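GTPase activator-like protein (Chaetomium thermophilum, PDB 6SSH) probably stimulates GTP hydrolysis by a small GTPase through its TSC2-type GAP domain, the part of the longer protein present here. Local coordinates at residues A[34-48]-A[55-67]. Sequence-based numbering, arbitrary orientation.
Sequences LKGLGALTRLKGATF and RVNDMDGQYTYCW. With EDO (1,2-ethanediol), chain B; EDO (1,2-ethanediol), chain E.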
loop_
_atom_site.group_PDB
_atom_site.type_symbol
_atom_site.label_atom_id
_atom_site.label_comp_id
_atom_site.label_asym_id
_atom_site.label_seq_id
_atom_site.Cartn_x
_atom_site.Cartn_y
_atom_site.Cartn_z
ATOM N N LEU A 34 -5.264 -6.392 -4.730
ATOM C CA LEU A 34 -6.099 -5.710 -3.721
ATOM C C LEU A 34 -7.230 -6.570 -3.190
ATOM O O LEU A 34 -7.474 -6.607 -1.978
ATOM C CB LEU A 34 -6.730 -4.474 -4.352
ATOM C CG LEU A 34 -5.765 -3.307 -4.672
ATOM C CD1 LEU A 34 -6.608 -2.172 -5.258
ATOM C CD2 LEU A 34 -5.014 -2.846 -3.458
ATOM N N LYS A 35 -7.847 -7.333 -4.083
ATOM C CA LYS A 35 -8.967 -8.164 -3.705
ATOM C C LYS A 35 -8.530 -9.294 -2.820
ATOM O O LYS A 35 -9.337 -9.833 -2.065
ATOM C CB LYS A 35 -9.666 -8.688 -4.962
ATOM C CG LYS A 35 -10.389 -7.611 -5.705
ATOM C CD LYS A 35 -11.025 -8.158 -6.978
ATOM C CE LYS A 35 -11.472 -7.049 -7.904
ATOM N NZ LYS A 35 -12.233 -7.576 -9.086
ATOM N N GLY A 36 -7.258 -9.713 -2.899
ATOM C CA GLY A 36 -6.765 -10.689 -1.954
ATOM C C GLY A 36 -6.266 -10.136 -0.638
ATOM O O GLY A 36 -6.209 -10.812 0.404
ATOM N N LEU A 37 -5.922 -8.860 -0.643
ATOM C CA LEU A 37 -5.365 -8.217 0.497
ATOM C C LEU A 37 -6.418 -7.972 1.536
ATOM O O LEU A 37 -6.181 -8.121 2.731
ATOM C CB LEU A 37 -4.800 -6.872 0.034
ATOM C CG LEU A 37 -3.850 -6.174 0.926
ATOM C CD1 LEU A 37 -2.582 -7.010 1.231
ATOM C CD2 LEU A 37 -3.486 -4.861 0.238
ATOM N N GLY A 38 -7.627 -7.594 1.102
ATOM C CA GLY A 38 -8.700 -7.345 2.025
ATOM C C GLY A 38 -10.044 -7.375 1.326
ATOM O O GLY A 38 -10.119 -7.608 0.113
ATOM N N ALA A 39 -11.098 -7.205 2.103
ATOM C CA ALA A 39 -12.453 -7.143 1.535
ATOM C C ALA A 39 -12.813 -5.714 1.164
ATOM O O ALA A 39 -12.539 -4.779 1.900
ATOM C CB ALA A 39 -13.443 -7.642 2.484
ATOM N N LEU A 40 -13.505 -5.592 0.044
ATOM C CA LEU A 40 -14.025 -4.280 -0.375
ATOM C C LEU A 40 -15.120 -3.838 0.605
ATOM O O LEU A 40 -16.057 -4.605 0.886
ATOM C CB LEU A 40 -14.593 -4.439 -1.775
ATOM C CG LEU A 40 -14.946 -3.091 -2.413
ATOM C CD1 LEU A 40 -13.771 -2.335 -2.884
ATOM C CD2 LEU A 40 -15.974 -3.287 -3.556
ATOM N N THR A 41 -14.965 -2.641 1.142
ATOM C CA THR A 41 -15.794 -2.177 2.238
ATOM C C THR A 41 -16.265 -0.745 1.966
ATOM O O THR A 41 -15.445 0.113 1.611
ATOM C CB THR A 41 -15.006 -2.282 3.533
ATOM O OG1 THR A 41 -14.556 -3.641 3.664
ATOM C CG2 THR A 41 -15.855 -1.994 4.742
ATOM N N ARG A 42 -17.572 -0.514 2.095
ATOM C CA ARG A 42 -18.162 0.802 1.868
ATOM C C ARG A 42 -17.809 1.747 3.017
ATOM O O ARG A 42 -17.938 1.401 4.190
ATOM C CB ARG A 42 -19.692 0.648 1.743
ATOM C CG ARG A 42 -20.417 1.932 1.340
ATOM C CD ARG A 42 -20.268 2.247 -0.185
ATOM N NE ARG A 42 -21.011 3.460 -0.556
ATOM C CZ ARG A 42 -20.558 4.697 -0.272
ATOM N NH1 ARG A 42 -19.360 4.945 0.293
ATOM N NH2 ARG A 42 -21.354 5.723 -0.605
ATOM N N LEU A 43 -17.392 2.967 2.675
ATOM C CA LEU A 43 -16.953 3.922 3.705
ATOM C C LEU A 43 -18.065 4.821 4.288
ATOM O O LEU A 43 -18.018 5.144 5.468
ATOM C CB LEU A 43 -15.834 4.807 3.165
ATOM C CG LEU A 43 -14.497 4.049 3.044
ATOM C CD1 LEU A 43 -13.544 4.868 2.232
ATOM C CD2 LEU A 43 -13.921 3.799 4.462
ATOM N N LYS A 44 -19.073 5.189 3.498
ATOM C CA LYS A 44 -20.086 6.115 3.998
ATOM C C LYS A 44 -20.913 5.439 5.038
ATOM O O LYS A 44 -21.476 4.378 4.791
ATOM C CB LYS A 44 -20.954 6.629 2.851
ATOM C CG LYS A 44 -21.981 7.643 3.350
ATOM C CD LYS A 44 -22.889 8.156 2.248
ATOM C CE LYS A 44 -22.162 9.196 1.420
ATOM N NZ LYS A 44 -23.139 9.780 0.397
ATOM N N GLY A 45 -21.041 6.046 6.217
ATOM C CA GLY A 45 -21.788 5.424 7.296
ATOM C C GLY A 45 -21.127 4.238 7.940
ATOM O O GLY A 45 -21.771 3.504 8.706
ATOM N N ALA A 46 -19.844 4.039 7.670
ATOM C CA ALA A 46 -19.168 2.879 8.206
ATOM C C ALA A 46 -19.248 2.842 9.703
ATOM O O ALA A 46 -19.125 3.870 10.358
ATOM C CB ALA A 46 -17.712 2.898 7.759
ATOM N N THR A 47 -19.387 1.617 10.221
ATOM C CA THR A 47 -19.568 1.438 11.670
ATOM C C THR A 47 -18.314 0.908 12.352
ATOM O O THR A 47 -18.358 0.455 13.484
ATOM C CB THR A 47 -20.723 0.486 11.994
ATOM O OG1 THR A 47 -20.518 -0.760 11.319
ATOM C CG2 THR A 47 -22.037 1.156 11.539
ATOM N N PHE A 48 -17.192 0.922 11.646
ATOM C CA PHE A 48 -15.921 0.477 12.182
ATOM C C PHE A 48 -14.960 1.688 12.130
ATOM O O PHE A 48 -15.285 2.726 11.524
ATOM C CB PHE A 48 -15.357 -0.699 11.360
ATOM C CG PHE A 48 -15.135 -0.395 9.884
ATOM C CD1 PHE A 48 -13.915 0.029 9.447
ATOM C CD2 PHE A 48 -16.166 -0.522 8.954
ATOM C CE1 PHE A 48 -13.704 0.338 8.114
ATOM C CE2 PHE A 48 -15.957 -0.207 7.623
ATOM C CZ PHE A 48 -14.736 0.197 7.209
ATOM N N ARG A 55 -16.027 8.988 6.424
ATOM C CA ARG A 55 -17.272 8.221 6.527
ATOM C C ARG A 55 -18.524 9.086 6.253
ATOM O O ARG A 55 -19.657 8.599 6.324
ATOM C CB ARG A 55 -17.318 7.493 7.876
ATOM C CG ARG A 55 -17.613 8.358 9.076
ATOM C CD ARG A 55 -17.541 7.569 10.366
ATOM N NE ARG A 55 -18.648 6.627 10.458
ATOM C CZ ARG A 55 -19.912 6.972 10.662
ATOM N NH1 ARG A 55 -20.228 8.238 10.865
ATOM N NH2 ARG A 55 -20.850 6.051 10.725
ATOM N N VAL A 56 -18.350 10.359 5.953
ATOM C CA VAL A 56 -19.501 11.296 5.789
ATOM C C VAL A 56 -19.864 11.545 4.352
ATOM O O VAL A 56 -21.018 11.411 3.961
ATOM C CB VAL A 56 -19.184 12.640 6.502
ATOM C CG1 VAL A 56 -20.376 13.603 6.409
ATOM C CG2 VAL A 56 -18.903 12.377 7.907
ATOM N N ASN A 57 -18.899 11.970 3.546
ATOM C CA ASN A 57 -19.165 12.440 2.227
ATOM C C ASN A 57 -18.379 11.815 1.120
ATOM O O ASN A 57 -18.302 12.352 0.024
ATOM C CB ASN A 57 -18.903 13.983 2.088
ATOM C CG ASN A 57 -19.611 14.843 3.122
ATOM O OD1 ASN A 57 -20.830 14.955 3.106
ATOM N ND2 ASN A 57 -18.834 15.508 3.979
ATOM N N ASP A 58 -17.750 10.655 1.387
ATOM C CA ASP A 58 -16.973 9.934 0.369
ATOM C C ASP A 58 -15.834 10.766 -0.201
ATOM O O ASP A 58 -15.388 10.519 -1.301
ATOM C CB ASP A 58 -17.835 9.380 -0.758
ATOM C CG ASP A 58 -18.798 8.290 -0.315
ATOM O OD1 ASP A 58 -18.437 7.538 0.637
ATOM O OD2 ASP A 58 -19.908 8.158 -0.931
ATOM N N MET A 59 -15.288 11.657 0.609
ATOM C CA MET A 59 -14.200 12.489 0.148
ATOM C C MET A 59 -12.958 11.667 -0.216
ATOM O O MET A 59 -12.179 12.058 -1.102
ATOM C CB MET A 59 -13.832 13.477 1.264
ATOM C CG MET A 59 -12.657 14.359 0.853
ATOM S SD MET A 59 -12.346 15.594 2.160
ATOM C CE MET A 59 -11.607 14.705 3.455
ATOM N N ASP A 60 -12.769 10.539 0.484
ATOM C CA ASP A 60 -11.627 9.666 0.238
ATOM C C ASP A 60 -12.032 8.468 -0.627
ATOM O O ASP A 60 -11.265 7.482 -0.706
ATOM C CB ASP A 60 -11.045 9.192 1.556
ATOM C CG ASP A 60 -10.498 10.335 2.358
ATOM O OD1 ASP A 60 -9.738 11.180 1.796
ATOM O OD2 ASP A 60 -10.836 10.495 3.523
ATOM N N GLY A 61 -13.176 8.528 -1.299
ATOM C CA GLY A 61 -13.652 7.434 -2.111
ATOM C C GLY A 61 -14.813 6.719 -1.450
ATOM O O GLY A 61 -14.980 6.814 -0.245
ATOM N N GLN A 62 -15.549 5.976 -2.249
ATOM C CA GLN A 62 -16.669 5.190 -1.755
ATOM C C GLN A 62 -16.252 3.912 -1.043
ATOM O O GLN A 62 -16.963 3.443 -0.137
ATOM C CB GLN A 62 -17.676 4.894 -2.864
ATOM C CG GLN A 62 -18.306 6.148 -3.441
ATOM C CD GLN A 62 -19.165 5.828 -4.606
ATOM O OE1 GLN A 62 -19.453 4.659 -4.895
ATOM N NE2 GLN A 62 -19.581 6.862 -5.324
ATOM N N TYR A 63 -15.118 3.347 -1.407
ATOM C CA TYR A 63 -14.667 2.032 -0.915
ATOM C C TYR A 63 -13.207 2.012 -0.526
ATOM O O TYR A 63 -12.407 2.709 -1.102
ATOM C CB TYR A 63 -14.898 0.961 -1.967
ATOM C CG TYR A 63 -16.331 0.706 -2.265
ATOM C CD1 TYR A 63 -16.973 1.372 -3.326
ATOM C CD2 TYR A 63 -17.101 -0.179 -1.506
ATOM C CE1 TYR A 63 -18.328 1.200 -3.592
ATOM C CE2 TYR A 63 -18.453 -0.385 -1.790
ATOM C CZ TYR A 63 -19.050 0.311 -2.807
ATOM O OH TYR A 63 -20.373 0.110 -3.102
ATOM N N THR A 64 -12.872 1.172 0.450
ATOM C CA THR A 64 -11.491 0.755 0.660
ATOM C C THR A 64 -11.469 -0.769 0.814
ATOM O O THR A 64 -12.491 -1.421 0.619
ATOM C CB THR A 64 -10.883 1.503 1.814
ATOM O OG1 THR A 64 -9.469 1.281 1.677
ATOM C CG2 THR A 64 -11.382 1.069 3.141
ATOM N N TYR A 65 -10.290 -1.285 1.083
ATOM C CA TYR A 65 -10.088 -2.679 1.374
ATOM C C TYR A 65 -9.667 -2.807 2.840
ATOM O O TYR A 65 -8.849 -2.025 3.329
ATOM C CB TYR A 65 -9.010 -3.284 0.433
ATOM C CG TYR A 65 -9.486 -3.399 -0.994
ATOM C CD1 TYR A 65 -9.349 -2.326 -1.872
ATOM C CD2 TYR A 65 -10.137 -4.538 -1.453
ATOM C CE1 TYR A 65 -9.840 -2.413 -3.140
ATOM C CE2 TYR A 65 -10.608 -4.647 -2.720
ATOM C CZ TYR A 65 -10.439 -3.568 -3.576
ATOM O OH TYR A 65 -10.920 -3.695 -4.868
ATOM N N CYS A 66 -10.221 -3.832 3.505
ATOM C CA CYS A 66 -9.992 -4.014 4.940
ATOM C C CYS A 66 -9.783 -5.487 5.261
ATOM O O CYS A 66 -10.398 -6.360 4.677
ATOM C CB CYS A 66 -11.199 -3.508 5.755
ATOM S SG CYS A 66 -11.567 -1.773 5.514
ATOM N N TRP A 67 -9.000 -5.719 6.304
ATOM C CA TRP A 67 -8.739 -7.083 6.795
ATOM C C TRP A 67 -8.992 -7.183 8.261
ATOM O O TRP A 67 -8.666 -6.266 8.996
ATOM C CB TRP A 67 -7.269 -7.426 6.541
ATOM C CG TRP A 67 -6.802 -8.633 7.240
ATOM C CD1 TRP A 67 -6.208 -8.707 8.488
ATOM C CD2 TRP A 67 -6.913 -9.912 6.758
ATOM N NE1 TRP A 67 -5.939 -9.998 8.786
ATOM C CE2 TRP A 67 -6.353 -10.779 7.741
ATOM C CE3 TRP A 67 -7.387 -10.459 5.581
ATOM C CZ2 TRP A 67 -6.271 -12.171 7.587
ATOM C CZ3 TRP A 67 -7.285 -11.851 5.416
ATOM C CH2 TRP A 67 -6.756 -12.694 6.414
HETATM C C1 EDO B . -14.118 5.431 -5.749
HETATM O O1 EDO B . -15.220 6.110 -5.091
HETATM C C2 EDO B . -13.818 4.092 -5.088
HETATM O O2 EDO B . -13.375 4.250 -3.754
HETATM C C1 EDO E . -12.918 -1.272 -7.129
HETATM O O1 EDO E . -11.587 -1.348 -6.544
HETATM C C2 EDO E . -14.074 -0.722 -6.264
HETATM O O2 EDO E . -13.889 0.638 -5.835
#
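R42 grips the carboxylate of D58 end-on. This salt bridge sits at one end of an antiparallel strand pair, 39-42 with 63-67, at the edge of the mixed sheet of the Rap/ran-GAP domain. NH1 of R42 lies 2.8 Å from OD1 of D58 in a nearly straight bond (173°), and NH2 of R42 bonds to OD2 on its syn lone pair. The same NH1 also bonds to O of Q62, which accepts the backbone N of L43 as well. K44 adds a long salt bridge to D58, so two positive side chains share one carboxylate. Four backbone bonds join A39 to C66 and T41 to T64. In the conformer described, OG1 of T41 also donates to O of A39, from the face opposite N of C66. In the loops, one of two conformers of R55 turns side-on to O of A46: NE and NH2 of R55 are both 2.8 Å from it. Its chi1 of 75° and a bend at chi3 bring the guanidinium edge round to that oxygen. N of G45 returns a bond to O of R55.

L40, R42, Y63 and Y65 share one sheet face. The Y63 ring lies between CD2 of L40 on one face and CD of R42 on the other. L40 CG is anti to the backbone N (chi1 -170°), and the fork spans two tyrosines, with CD1 over the Y65 ring. CB of L34, from helix 28-37, covers the opposite face of Y65, 4.0 Å from the ring centroid. On the other sheet face, SG of C66 meets the F48 ring obliquely, 4.0 Å from CE1 of F48.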